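PDB 5BN3: V-type ATP synthase alpha chain from Nanoarchaeum equitans Kin4-M, which is the A subunit of a V-type rotary ATPase, a multidomain protein of the ATP synthase alpha/beta family with a P-loop nucleotide-binding domain. Local coordinates for residues I69-G74 against L178-P183; L108-V113 against F162-T167; G203-D208 against S499-E504. All coordinates share one frame; numbering follows the deposited sequence.

Contact 1 (I69-G74 against L178-P183)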
ATOM      1  N   ILE A  69     -18.652  14.860  36.615  1.00 40.05           N
ATOM      2  CA  ILE A  69     -20.026  15.086  36.186  1.00 38.80           C
ATOM      3  C   ILE A  69     -20.946  15.054  37.404  1.00 33.54           C
ATOM      4  O   ILE A  69     -20.744  14.254  38.322  1.00 36.60           O
ATOM      5  CB  ILE A  69     -20.483  14.027  35.153  1.00 39.57           C
ATOM      6  CG1 ILE A  69     -21.941  14.253  34.746  1.00 39.85           C
ATOM      7  CG2 ILE A  69     -20.315  12.622  35.708  1.00 35.25           C
ATOM      8  CD1 ILE A  69     -22.188  15.596  34.098  1.00 45.97           C
ATOM      9  N   GLU A  70     -21.935  15.944  37.426  1.00 38.99           N
ATOM     10  CA  GLU A  70     -22.933  15.937  38.488  1.00 33.65           C
ATOM     11  C   GLU A  70     -23.965  14.850  38.220  1.00 46.62           C
ATOM     12  O   GLU A  70     -24.590  14.823  37.158  1.00 46.59           O
ATOM     13  CB  GLU A  70     -23.622  17.302  38.593  1.00 41.60           C
ATOM     14  CG  GLU A  70     -22.736  18.411  39.149  1.00 42.29           C
ATOM     15  CD  GLU A  70     -23.405  19.772  39.095  1.00 57.56           C
ATOM     16  OE1 GLU A  70     -24.579  19.849  38.673  1.00 43.65           O
ATOM     17  OE2 GLU A  70     -22.754  20.770  39.469  1.00 57.28           O
ATOM     18  N   LEU A  71     -24.138  13.955  39.187  1.00 33.74           N
ATOM     19  CA  LEU A  71     -25.081  12.851  39.051  1.00 32.20           C
ATOM     20  C   LEU A  71     -26.262  13.030  40.000  1.00 41.08           C
ATOM     21  O   LEU A  71     -26.104  12.944  41.217  1.00 39.18           O
ATOM     22  CB  LEU A  71     -24.379  11.525  39.343  1.00 31.54           C
ATOM     23  CG  LEU A  71     -23.159  11.217  38.470  1.00 37.98           C
ATOM     24  CD1 LEU A  71     -22.387  10.025  39.012  1.00 34.91           C
ATOM     25  CD2 LEU A  71     -23.598  10.960  37.041  1.00 31.47           C
ATOM     26  N   GLY A  72     -27.443  13.273  39.436  1.00 36.66           N
ATOM     27  CA  GLY A  72     -28.654  13.438  40.222  1.00 35.65           C
ATOM     28  C   GLY A  72     -29.833  13.799  39.340  1.00 46.54           C
ATOM     29  O   GLY A  72     -29.734  13.719  38.112  1.00 38.86           O
ATOM     30  N   PRO A  73     -30.959  14.187  39.958  1.00 38.75           N
ATOM     31  CA  PRO A  73     -32.143  14.622  39.208  1.00 42.09           C
ATOM     32  C   PRO A  73     -31.833  15.844  38.349  1.00 46.33           C
ATOM     33  O   PRO A  73     -31.168  16.770  38.822  1.00 37.32           O
ATOM     34  CB  PRO A  73     -33.135  15.000  40.313  1.00 38.55           C
ATOM     35  CG  PRO A  73     -32.711  14.186  41.491  1.00 35.92           C
ATOM     36  CD  PRO A  73     -31.213  14.135  41.408  1.00 38.34           C
ATOM     37  N   GLY A  74     -32.302  15.840  37.103  1.00 30.77           N
ATOM     38  CA  GLY A  74     -32.043  16.941  36.192  1.00 35.22           C
ATOM     39  C   GLY A  74     -31.380  16.531  34.887  1.00 39.02           C
ATOM     40  O   GLY A  74     -31.232  17.350  33.979  1.00 37.41           O
ATOM     41  N   LEU A 178     -28.970  15.681  46.859  1.00 43.58           N
ATOM     42  CA  LEU A 178     -29.691  14.861  45.892  1.00 48.81           C
ATOM     43  C   LEU A 178     -28.756  14.448  44.760  1.00 49.04           C
ATOM     44  O   LEU A 178     -29.106  13.613  43.923  1.00 40.06           O
ATOM     45  CB  LEU A 178     -30.894  15.623  45.328  1.00 37.41           C
ATOM     46  CG  LEU A 178     -32.097  15.800  46.257  1.00 39.60           C
ATOM     47  CD1 LEU A 178     -33.140  16.709  45.634  1.00 44.63           C
ATOM     48  CD2 LEU A 178     -32.706  14.453  46.574  1.00 37.67           C
ATOM     49  N   TYR A 179     -27.562  15.037  44.750  1.00 38.39           N
ATOM     50  CA  TYR A 179     -26.567  14.748  43.722  1.00 43.16           C
ATOM     51  C   TYR A 179     -25.176  14.588  44.321  1.00 47.76           C
ATOM     52  O   TYR A 179     -24.909  15.059  45.429  1.00 44.09           O
ATOM     53  CB  TYR A 179     -26.532  15.876  42.688  1.00 35.57           C
ATOM     54  CG  TYR A 179     -25.701  17.074  43.102  1.00 46.56           C
ATOM     55  CD1 TYR A 179     -26.222  18.050  43.940  1.00 47.63           C
ATOM     56  CD2 TYR A 179     -24.402  17.234  42.641  1.00 45.86           C
ATOM     57  CE1 TYR A 179     -25.470  19.144  44.312  1.00 50.76           C
ATOM     58  CE2 TYR A 179     -23.644  18.322  43.010  1.00 60.43           C
ATOM     59  CZ  TYR A 179     -24.182  19.274  43.843  1.00 69.07           C
ATOM     60  OH  TYR A 179     -23.428  20.363  44.210  1.00 62.05           O
ATOM     61  N   HIS A 180     -24.291  13.930  43.580  1.00 43.87           N
ATOM     62  CA  HIS A 180     -22.871  13.921  43.922  1.00 41.42           C
ATOM     63  C   HIS A 180     -22.018  13.985  42.661  1.00 49.02           C
ATOM     64  O   HIS A 180     -22.492  13.683  41.564  1.00 41.21           O
ATOM     65  CB  HIS A 180     -22.499  12.709  44.786  1.00 42.66           C
ATOM     66  CG  HIS A 180     -22.515  11.401  44.053  1.00 48.71           C
ATOM     67  ND1 HIS A 180     -23.668  10.679  43.845  1.00 48.30           N
ATOM     68  CD2 HIS A 180     -21.510  10.676  43.505  1.00 51.73           C
ATOM     69  CE1 HIS A 180     -23.377   9.569  43.186  1.00 54.61           C
ATOM     70  NE2 HIS A 180     -22.077   9.543  42.969  1.00 41.54           N
ATOM     71  N   GLU A 181     -20.766  14.403  42.818  1.00 40.01           N
ATOM     72  CA  GLU A 181     -19.853  14.524  41.689  1.00 37.67           C
ATOM     73  C   GLU A 181     -18.998  13.272  41.557  1.00 41.86           C
ATOM     74  O   GLU A 181     -18.655  12.638  42.555  1.00 42.25           O
ATOM     75  CB  GLU A 181     -18.956  15.752  41.856  1.00 50.95           C
ATOM     76  CG  GLU A 181     -19.689  17.080  41.781  1.00 50.67           C
ATOM     77  CD  GLU A 181     -18.746  18.265  41.872  1.00 82.24           C
ATOM     78  OE1 GLU A 181     -17.700  18.138  42.542  1.00 83.21           O
ATOM     79  OE2 GLU A 181     -19.046  19.317  41.269  1.00 85.67           O
ATOM     80  N   TRP A 182     -18.653  12.918  40.322  1.00 38.86           N
ATOM     81  CA  TRP A 182     -17.816  11.751  40.080  1.00 37.44           C
ATOM     82  C   TRP A 182     -16.877  11.969  38.897  1.00 36.09           C
ATOM     83  O   TRP A 182     -17.296  12.474  37.855  1.00 36.46           O
ATOM     84  CB  TRP A 182     -18.683  10.513  39.843  1.00 41.25           C
ATOM     85  CG  TRP A 182     -17.894   9.252  39.823  1.00 35.37           C
ATOM     86  CD1 TRP A 182     -17.372   8.627  38.729  1.00 40.95           C
ATOM     87  CD2 TRP A 182     -17.520   8.463  40.955  1.00 36.01           C
ATOM     88  NE1 TRP A 182     -16.699   7.492  39.111  1.00 38.96           N
ATOM     89  CE2 TRP A 182     -16.775   7.369  40.474  1.00 46.64           C
ATOM     90  CE3 TRP A 182     -17.744   8.574  42.330  1.00 40.22           C
ATOM     91  CZ2 TRP A 182     -16.254   6.391  41.321  1.00 42.77           C
ATOM     92  CZ3 TRP A 182     -17.227   7.607  43.168  1.00 40.13           C
ATOM     93  CH2 TRP A 182     -16.491   6.528  42.662  1.00 46.52           C
ATOM     94  N   PRO A 183     -15.600  11.588  39.058  1.00 37.30           N
ATOM     95  CA  PRO A 183     -14.610  11.704  37.980  1.00 41.10           C
ATOM     96  C   PRO A 183     -14.969  10.777  36.819  1.00 37.79           C
ATOM     97  O   PRO A 183     -15.052   9.564  37.017  1.00 35.92           O
ATOM     98  CB  PRO A 183     -13.309  11.230  38.643  1.00 39.54           C
ATOM     99  CG  PRO A 183     -13.556  11.347  40.125  1.00 46.44           C
ATOM    100  CD  PRO A 183     -15.012  11.052  40.297  1.00 40.58           C
TER
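Glu70 leans obliquely on the ring of Tyr179, its CG 4.0 Å from Tyr179 CE2 and its carboxylate plane turned 47° from the ring plane. Each side chain takes a different course to get there: the Tyr179 ring stands between its own backbone N and carbonyl carbon (chi1 82°), whereas Glu70 runs out extended from CG. Glu181 lies on the same face of the sheet, and the like-charged Glu70 OE2 and Glu181 OE2 are 4.4 Å apart; a salt bridge from Glu70 OE2 to Arg110 probably eases that repulsion. Ile69-Leu71 and His180-Trp182 form a two-stranded antiparallel ribbon, with Glu70 and Glu181 as its non-hydrogen-bonded pair. Ile69 and Trp182 exchange two backbone bonds, and so do Leu71 and His180, the shortest being Leu71 N to His180 O at 2.9 Å. On the other face, Leu71 CD1 reaches Trp182 CB at 3.8 Å and approaches the His180 ring at an angle, while helix 293-309 packs against Ile69, Leu71 and Trp182. His180 NE2 is bonded to Arg188, which also makes a cation-pi contact with Trp182. Past the ribbon, Pro73 CD rests 3.3 Å from Leu178 O, next to Trp114 and Ile144.

Contact 2 (L108-V113 against F162-T167)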
ATOM      1  N   LEU A 108     -26.771  20.405  36.437  1.00 42.57           N
ATOM      2  CA  LEU A 108     -28.123  20.189  36.937  1.00 49.15           C
ATOM      3  C   LEU A 108     -28.805  21.508  37.303  1.00 50.22           C
ATOM      4  O   LEU A 108     -28.194  22.377  37.932  1.00 39.64           O
ATOM      5  CB  LEU A 108     -28.087  19.251  38.147  1.00 46.27           C
ATOM      6  CG  LEU A 108     -27.392  17.908  37.907  1.00 50.19           C
ATOM      7  CD1 LEU A 108     -27.289  17.095  39.188  1.00 41.15           C
ATOM      8  CD2 LEU A 108     -28.134  17.126  36.848  1.00 34.56           C
ATOM      9  N   ASP A 109     -30.068  21.647  36.901  1.00 34.02           N
ATOM     10  CA  ASP A 109     -30.861  22.848  37.177  1.00 41.78           C
ATOM     11  C   ASP A 109     -30.901  23.130  38.679  1.00 48.05           C
ATOM     12  O   ASP A 109     -31.300  22.272  39.468  1.00 40.95           O
ATOM     13  CB  ASP A 109     -32.282  22.678  36.622  1.00 40.39           C
ATOM     14  CG  ASP A 109     -33.043  23.992  36.522  1.00 64.83           C
ATOM     15  OD1 ASP A 109     -32.926  24.837  37.435  1.00 61.15           O
ATOM     16  OD2 ASP A 109     -33.769  24.179  35.524  1.00 83.48           O
ATOM     17  N   ARG A 110     -30.477  24.331  39.064  1.00 45.87           N
ATOM     18  CA  ARG A 110     -30.326  24.692  40.474  1.00 55.87           C
ATOM     19  C   ARG A 110     -31.599  25.268  41.090  1.00 51.42           C
ATOM     20  O   ARG A 110     -31.644  25.541  42.289  1.00 52.09           O
ATOM     21  CB  ARG A 110     -29.180  25.698  40.641  1.00 48.89           C
ATOM     22  CG  ARG A 110     -27.793  25.151  40.326  1.00 46.86           C
ATOM     23  CD  ARG A 110     -27.408  24.038  41.287  1.00 55.20           C
ATOM     24  NE  ARG A 110     -25.970  23.770  41.292  1.00 59.14           N
ATOM     25  CZ  ARG A 110     -25.375  22.837  40.555  1.00 67.21           C
ATOM     26  NH1 ARG A 110     -26.091  22.074  39.741  1.00 48.57           N
ATOM     27  NH2 ARG A 110     -24.063  22.668  40.630  1.00 56.44           N
ATOM     28  N   LYS A 111     -32.630  25.452  40.269  1.00 44.84           N
ATOM     29  CA  LYS A 111     -33.867  26.083  40.727  1.00 58.07           C
ATOM     30  C   LYS A 111     -35.067  25.142  40.708  1.00 58.17           C
ATOM     31  O   LYS A 111     -36.046  25.364  41.422  1.00 52.85           O
ATOM     32  CB  LYS A 111     -34.165  27.336  39.901  1.00 61.94           C
ATOM     33  CG  LYS A 111     -33.232  28.496  40.197  1.00 62.00           C
ATOM     34  CD  LYS A 111     -33.471  29.658  39.250  1.00 78.92           C
ATOM     35  CE  LYS A 111     -32.692  30.883  39.693  1.00 98.92           C
ATOM     36  NZ  LYS A 111     -33.119  31.342  41.045  1.00107.17           N
ATOM     37  N   LYS A 112     -34.990  24.102  39.884  1.00 47.02           N
ATOM     38  CA  LYS A 112     -36.036  23.083  39.823  1.00 47.62           C
ATOM     39  C   LYS A 112     -36.288  22.471  41.202  1.00 46.81           C
ATOM     40  O   LYS A 112     -35.345  22.106  41.910  1.00 44.34           O
ATOM     41  CB  LYS A 112     -35.647  21.987  38.827  1.00 44.10           C
ATOM     42  CG  LYS A 112     -36.490  20.730  38.916  1.00 47.35           C
ATOM     43  CD  LYS A 112     -37.830  20.872  38.211  1.00 62.45           C
ATOM     44  CE  LYS A 112     -38.665  19.609  38.393  1.00 68.36           C
ATOM     45  NZ  LYS A 112     -39.918  19.631  37.581  1.00 71.48           N
ATOM     46  N   VAL A 113     -37.558  22.371  41.583  1.00 42.78           N
ATOM     47  CA  VAL A 113     -37.921  21.843  42.895  1.00 43.77           C
ATOM     48  C   VAL A 113     -38.327  20.373  42.811  1.00 36.18           C
ATOM     49  O   VAL A 113     -39.277  20.021  42.112  1.00 47.34           O
ATOM     50  CB  VAL A 113     -39.060  22.659  43.541  1.00 44.54           C
ATOM     51  CG1 VAL A 113     -39.472  22.034  44.858  1.00 40.54           C
ATOM     52  CG2 VAL A 113     -38.621  24.100  43.760  1.00 42.66           C
ATOM     53  N   PHE A 162     -37.316  19.933  47.690  1.00 37.93           N
ATOM     54  CA  PHE A 162     -35.965  20.483  47.772  1.00 36.46           C
ATOM     55  C   PHE A 162     -35.408  20.804  46.390  1.00 45.63           C
ATOM     56  O   PHE A 162     -35.835  20.223  45.391  1.00 41.41           O
ATOM     57  CB  PHE A 162     -35.018  19.484  48.447  1.00 44.06           C
ATOM     58  CG  PHE A 162     -35.443  19.069  49.822  1.00 53.50           C
ATOM     59  CD1 PHE A 162     -36.273  17.973  50.003  1.00 40.43           C
ATOM     60  CD2 PHE A 162     -34.996  19.759  50.939  1.00 50.72           C
ATOM     61  CE1 PHE A 162     -36.661  17.582  51.268  1.00 51.29           C
ATOM     62  CE2 PHE A 162     -35.381  19.371  52.209  1.00 64.67           C
ATOM     63  CZ  PHE A 162     -36.214  18.282  52.374  1.00 47.25           C
ATOM     64  N   THR A 163     -34.451  21.727  46.338  1.00 38.44           N
ATOM     65  CA  THR A 163     -33.668  21.948  45.123  1.00 43.45           C
ATOM     66  C   THR A 163     -32.369  21.163  45.256  1.00 51.11           C
ATOM     67  O   THR A 163     -32.080  20.622  46.325  1.00 40.60           O
ATOM     68  CB  THR A 163     -33.379  23.441  44.864  1.00 42.65           C
ATOM     69  OG1 THR A 163     -32.493  23.948  45.869  1.00 52.21           O
ATOM     70  CG2 THR A 163     -34.669  24.243  44.873  1.00 43.32           C
ATOM     71  N   ILE A 164     -31.585  21.112  44.183  1.00 41.43           N
ATOM     72  CA  ILE A 164     -30.437  20.208  44.098  1.00 47.59           C
ATOM     73  C   ILE A 164     -29.309  20.480  45.108  1.00 42.16           C
ATOM     74  O   ILE A 164     -28.620  19.553  45.536  1.00 49.20           O
ATOM     75  CB  ILE A 164     -29.884  20.155  42.643  1.00 48.34           C
ATOM     76  CG1 ILE A 164     -29.789  18.711  42.152  1.00 53.89           C
ATOM     77  CG2 ILE A 164     -28.538  20.852  42.523  1.00 53.76           C
ATOM     78  CD1 ILE A 164     -31.128  18.039  41.999  1.00 54.65           C
ATOM     79  N   GLU A 165     -29.138  21.738  45.506  1.00 44.38           N
ATOM     80  CA  GLU A 165     -28.029  22.105  46.385  1.00 46.99           C
ATOM     81  C   GLU A 165     -28.378  22.009  47.868  1.00 50.69           C
ATOM     82  O   GLU A 165     -27.542  22.295  48.726  1.00 59.15           O
ATOM     83  CB  GLU A 165     -27.522  23.514  46.055  1.00 57.90           C
ATOM     84  CG  GLU A 165     -26.576  23.593  44.860  1.00 72.08           C
ATOM     85  CD  GLU A 165     -25.134  23.269  45.218  1.00 81.55           C
ATOM     86  OE1 GLU A 165     -24.906  22.516  46.188  1.00 82.69           O
ATOM     87  OE2 GLU A 165     -24.224  23.774  44.527  1.00 88.20           O
ATOM     88  N   GLU A 166     -29.607  21.600  48.167  1.00 48.04           N
ATOM     89  CA  GLU A 166     -30.070  21.535  49.551  1.00 51.44           C
ATOM     90  C   GLU A 166     -29.746  20.206  50.232  1.00 53.84           C
ATOM     91  O   GLU A 166     -29.827  19.141  49.617  1.00 51.79           O
ATOM     92  CB  GLU A 166     -31.573  21.826  49.627  1.00 46.63           C
ATOM     93  CG  GLU A 166     -31.933  23.251  49.235  1.00 48.91           C
ATOM     94  CD  GLU A 166     -33.389  23.586  49.475  1.00 64.15           C
ATOM     95  OE1 GLU A 166     -34.263  22.825  49.015  1.00 52.71           O
ATOM     96  OE2 GLU A 166     -33.664  24.616  50.125  1.00 76.14           O
ATOM     97  N   THR A 167     -29.378  20.286  51.509  1.00 55.88           N
ATOM     98  CA  THR A 167     -29.103  19.106  52.324  1.00 43.69           C
ATOM     99  C   THR A 167     -30.391  18.325  52.582  1.00 47.60           C
ATOM    100  O   THR A 167     -31.392  18.895  53.020  1.00 47.37           O
ATOM    101  CB  THR A 167     -28.469  19.508  53.672  1.00 61.29           C
ATOM    102  OG1 THR A 167     -27.271  20.259  53.434  1.00 54.01           O
ATOM    103  CG2 THR A 167     -28.137  18.280  54.507  1.00 54.23           C
TER
HETATM  104  O   HOH W   1     -32.783  21.802  41.686  1.00 45.76           O
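Phe162 meets the other loop through its backbone: Phe162 O lies 3.6 Å from Val113 C, just beside the backbone pairing of Phe162 with Trp114 that joins strands 160-162 and 114-118. From there residues 163-166 form a type I beta turn, set against the loop 108-113 in the barrel-sandwich region of the subunit. Thr163 has its methyl directed into that loop, near the carbonyls of Lys111 and Lys112 and 4.1 Å from Val113 CG2, while its CB sits 3.7 Å from Arg110 O. Its backbone N is held by Glu166 OE1 of the same turn, met from above the carboxylate plane.

The CB of Ile164 points toward the loop. CG2 touches Arg110 CD at 3.6 Å, CG1 comes up to Leu108 CD1, and Pro73, Trp114 and Tyr179 also pack on this residue. Its backbone N donates to a water in contact with Asp109 O and Lys112 O, so the two backbones are joined through solvent. Asp109 OD1 braces the loop from within, accepting from Lys111 N, an Asx turn, and from Lys112 N, which extends it to an Asx motif.

At Glu165 the side chain folds back at chi2 (-83°), as does that of Arg110 (-64°), and the two lie against each other with guanidinium and carboxylate planes 85° apart. The salt bridge is long; the stronger partner of Arg110 is Glu70. Toward Glu165 it is the NE end that faces, with Arg110 NE 3.7 Å from Glu165 OE2.

Contact 3 (G203-D208 against S499-E504)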
ATOM      1  N   GLY A 203     -36.359  -4.205  19.481  1.00 38.16           N
ATOM      2  CA  GLY A 203     -37.535  -3.835  18.717  1.00 41.00           C
ATOM      3  C   GLY A 203     -37.238  -3.898  17.231  1.00 42.43           C
ATOM      4  O   GLY A 203     -38.119  -3.672  16.400  1.00 40.35           O
ATOM      5  N   THR A 204     -35.982  -4.195  16.906  1.00 35.03           N
ATOM      6  CA  THR A 204     -35.566  -4.422  15.526  1.00 32.18           C
ATOM      7  C   THR A 204     -35.339  -5.919  15.327  1.00 39.71           C
ATOM      8  O   THR A 204     -34.535  -6.528  16.036  1.00 40.70           O
ATOM      9  CB  THR A 204     -34.281  -3.640  15.191  1.00 45.99           C
ATOM     10  OG1 THR A 204     -34.533  -2.233  15.303  1.00 38.40           O
ATOM     11  CG2 THR A 204     -33.820  -3.951  13.774  1.00 35.17           C
ATOM     12  N   ARG A 205     -36.049  -6.501  14.362  1.00 34.26           N
ATOM     13  CA  ARG A 205     -36.085  -7.954  14.172  1.00 33.53           C
ATOM     14  C   ARG A 205     -34.719  -8.621  13.980  1.00 31.56           C
ATOM     15  O   ARG A 205     -34.408  -9.608  14.649  1.00 33.82           O
ATOM     16  CB  ARG A 205     -37.016  -8.316  13.005  1.00 31.59           C
ATOM     17  CG  ARG A 205     -38.491  -8.021  13.278  1.00 39.51           C
ATOM     18  CD  ARG A 205     -39.389  -8.489  12.137  1.00 34.92           C
ATOM     19  NE  ARG A 205     -39.294  -7.621  10.967  1.00 42.14           N
ATOM     20  CZ  ARG A 205     -40.033  -6.530  10.786  1.00 42.95           C
ATOM     21  NH1 ARG A 205     -40.918  -6.169  11.702  1.00 40.21           N
ATOM     22  NH2 ARG A 205     -39.884  -5.799   9.693  1.00 40.93           N
ATOM     23  N   VAL A 206     -33.909  -8.088  13.071  1.00 32.17           N
ATOM     24  CA  VAL A 206     -32.607  -8.687  12.786  1.00 33.39           C
ATOM     25  C   VAL A 206     -31.707  -8.679  14.024  1.00 41.80           C
ATOM     26  O   VAL A 206     -30.922  -9.603  14.241  1.00 35.86           O
ATOM     27  CB  VAL A 206     -31.915  -8.010  11.570  1.00 34.39           C
ATOM     28  CG1 VAL A 206     -31.661  -6.526  11.834  1.00 32.62           C
ATOM     29  CG2 VAL A 206     -30.623  -8.727  11.210  1.00 33.33           C
ATOM     30  N   LEU A 207     -31.854  -7.654  14.857  1.00 30.37           N
ATOM     31  CA  LEU A 207     -31.044  -7.543  16.068  1.00 39.42           C
ATOM     32  C   LEU A 207     -31.604  -8.362  17.229  1.00 43.92           C
ATOM     33  O   LEU A 207     -30.884  -8.671  18.175  1.00 40.96           O
ATOM     34  CB  LEU A 207     -30.896  -6.080  16.490  1.00 36.29           C
ATOM     35  CG  LEU A 207     -30.238  -5.127  15.494  1.00 33.45           C
ATOM     36  CD1 LEU A 207     -29.896  -3.808  16.168  1.00 41.68           C
ATOM     37  CD2 LEU A 207     -28.997  -5.758  14.896  1.00 32.18           C
ATOM     38  N   ASP A 208     -32.884  -8.712  17.162  1.00 35.45           N
ATOM     39  CA  ASP A 208     -33.518  -9.442  18.261  1.00 38.02           C
ATOM     40  C   ASP A 208     -33.455 -10.960  18.099  1.00 39.25           C
ATOM     41  O   ASP A 208     -33.385 -11.692  19.086  1.00 37.73           O
ATOM     42  CB  ASP A 208     -34.970  -8.984  18.452  1.00 46.71           C
ATOM     43  CG  ASP A 208     -35.071  -7.559  18.963  1.00 53.64           C
ATOM     44  OD1 ASP A 208     -34.054  -7.032  19.460  1.00 50.10           O
ATOM     45  OD2 ASP A 208     -36.170  -6.970  18.873  1.00 47.37           O
ATOM     46  N   SER A 499     -41.846   0.496  12.189  1.00 40.51           N
ATOM     47  CA  SER A 499     -40.744   1.058  12.976  1.00 45.08           C
ATOM     48  C   SER A 499     -40.420   0.233  14.222  1.00 42.98           C
ATOM     49  O   SER A 499     -39.259  -0.101  14.469  1.00 38.66           O
ATOM     50  CB  SER A 499     -41.056   2.503  13.368  1.00 38.64           C
ATOM     51  OG  SER A 499     -40.002   3.054  14.136  1.00 45.38           O
ATOM     52  N   TYR A 500     -41.452  -0.103  14.989  1.00 39.18           N
ATOM     53  CA  TYR A 500     -41.297  -0.962  16.156  1.00 38.47           C
ATOM     54  C   TYR A 500     -41.831  -2.362  15.873  1.00 55.14           C
ATOM     55  O   TYR A 500     -42.920  -2.522  15.316  1.00 40.84           O
ATOM     56  CB  TYR A 500     -42.020  -0.356  17.361  1.00 42.26           C
ATOM     57  CG  TYR A 500     -42.064  -1.252  18.581  1.00 47.11           C
ATOM     58  CD1 TYR A 500     -40.901  -1.779  19.123  1.00 40.92           C
ATOM     59  CD2 TYR A 500     -43.269  -1.552  19.200  1.00 45.19           C
ATOM     60  CE1 TYR A 500     -40.935  -2.590  20.241  1.00 39.56           C
ATOM     61  CE2 TYR A 500     -43.314  -2.364  20.322  1.00 46.20           C
ATOM     62  CZ  TYR A 500     -42.143  -2.877  20.836  1.00 46.33           C
ATOM     63  OH  TYR A 500     -42.174  -3.684  21.947  1.00 46.69           O
ATOM     64  N   SER A 501     -41.058  -3.373  16.252  1.00 44.08           N
ATOM     65  CA  SER A 501     -41.474  -4.760  16.071  1.00 41.86           C
ATOM     66  C   SER A 501     -41.422  -5.511  17.395  1.00 38.57           C
ATOM     67  O   SER A 501     -40.358  -5.975  17.812  1.00 44.93           O
ATOM     68  CB  SER A 501     -40.596  -5.460  15.030  1.00 48.93           C
ATOM     69  OG  SER A 501     -41.109  -6.743  14.714  1.00 43.64           O
ATOM     70  N   PRO A 502     -42.576  -5.633  18.067  1.00 43.53           N
ATOM     71  CA  PRO A 502     -42.629  -6.392  19.320  1.00 45.46           C
ATOM     72  C   PRO A 502     -42.418  -7.875  19.038  1.00 39.95           C
ATOM     73  O   PRO A 502     -42.591  -8.300  17.893  1.00 45.82           O
ATOM     74  CB  PRO A 502     -44.054  -6.139  19.821  1.00 49.26           C
ATOM     75  CG  PRO A 502     -44.843  -5.860  18.582  1.00 45.01           C
ATOM     76  CD  PRO A 502     -43.901  -5.130  17.661  1.00 46.40           C
ATOM     77  N   LEU A 503     -42.044  -8.646  20.055  1.00 45.88           N
ATOM     78  CA  LEU A 503     -41.723 -10.057  19.855  1.00 52.78           C
ATOM     79  C   LEU A 503     -42.873 -10.855  19.245  1.00 45.17           C
ATOM     80  O   LEU A 503     -42.646 -11.726  18.410  1.00 48.77           O
ATOM     81  CB  LEU A 503     -41.239 -10.703  21.155  1.00 50.44           C
ATOM     82  CG  LEU A 503     -39.805 -10.345  21.556  1.00 65.24           C
ATOM     83  CD1 LEU A 503     -39.306 -11.229  22.687  1.00 56.27           C
ATOM     84  CD2 LEU A 503     -38.881 -10.452  20.358  1.00 60.19           C
ATOM     85  N   GLU A 504     -44.102 -10.542  19.650  1.00 46.51           N
ATOM     86  CA  GLU A 504     -45.281 -11.193  19.089  1.00 51.19           C
ATOM     87  C   GLU A 504     -45.291 -11.095  17.566  1.00 48.67           C
ATOM     88  O   GLU A 504     -45.458 -12.099  16.875  1.00 50.45           O
ATOM     89  CB  GLU A 504     -46.542 -10.588  19.672  1.00 56.38           C
TER
HETATM   90  O   HOH W   2     -36.690  -0.533  13.708  1.00 53.37           O
HETATM   91  O   HOH W   3     -42.495  -3.829  12.891  1.00 45.38           O
HETATM   92  O   HOH W   4     -38.187  -7.587  17.516  1.00 49.77           O
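Gly203 and Ser501 form the tight part of this contact. Ser501 N donates to Gly203 O at 3.0 Å, lying in the carbonyl plane on a lone pair, and Ser501 CB presses on the same oxygen at 3.3 Å. Gly203 O also accepts from Gln491, a residue of the adenosine-5'-diphosphate pocket. Tyr500 brings its ring obliquely to the glycine, with Tyr500 CE1 3.9 Å from Gly203 CA; the backbone there (phi 96°) is one glycine readily adopts.

Ser501 OG, anti to its backbone N (chi1 -172°), is placed beside Arg205. It lies at the edge of the guanidinium, near its plane, and takes a weak bond from Arg205 NH1 at 3.1 Å, with Arg205 CG almost as near, 3.2 Å from Ser501 OG. This hydroxyl is also hydrogen-bonded to Thr506 OG1. The bend of Arg205 at chi3 (-74°) turns the guanidinium back to this serine, while NE is held by Phe488 O and NH2 by Asp498.

The looser side is bridged by water. One molecule links Arg205 NH1 to Tyr500 O, and another joins Thr204 OG1 to Ser499 O. Asp208 OD2 and Ser501 O, 4.4 Å apart, are bridged by a third, which donates to both. Asp208 OD2 also accepts from Gly203 N on its syn lone pair, while Asp208 OD1 is bonded to Thr202.

The contact joins the nucleotide-binding and C-terminal family regions at the start of two helices. Leu207 of helix 205-210 packs on helix 229-239, which begins in the P-loop, and Arg205 lies against helix 503-523 at Thr506 and Leu509.

Overall arrangement
Contacts 1 and 2 belong together, their centres 11 Å apart and contact 2 nested within the chain loop that contact 1 closes. They share a polar joint in which Glu70 OE2 meets Arg110 NH2 at 2.6 Å, and Tyr179 CD1 packs 3.2 Å from Ile164 O. Contact 3 follows later in the chain, with its centre 34 Å from that of contact 1 and 40 Å from that of contact 2, and shares no atomic contact with either. Contact 3 is the one near the nucleotide: the side chain of Ser499 is about 8 Å from the bound adenosine-5'-diphosphate. A bound magnesium ion lies about 11 Å from the side chain of Asp109 in contact 2, and one about 12 Å from that of Asp208 in contact 3.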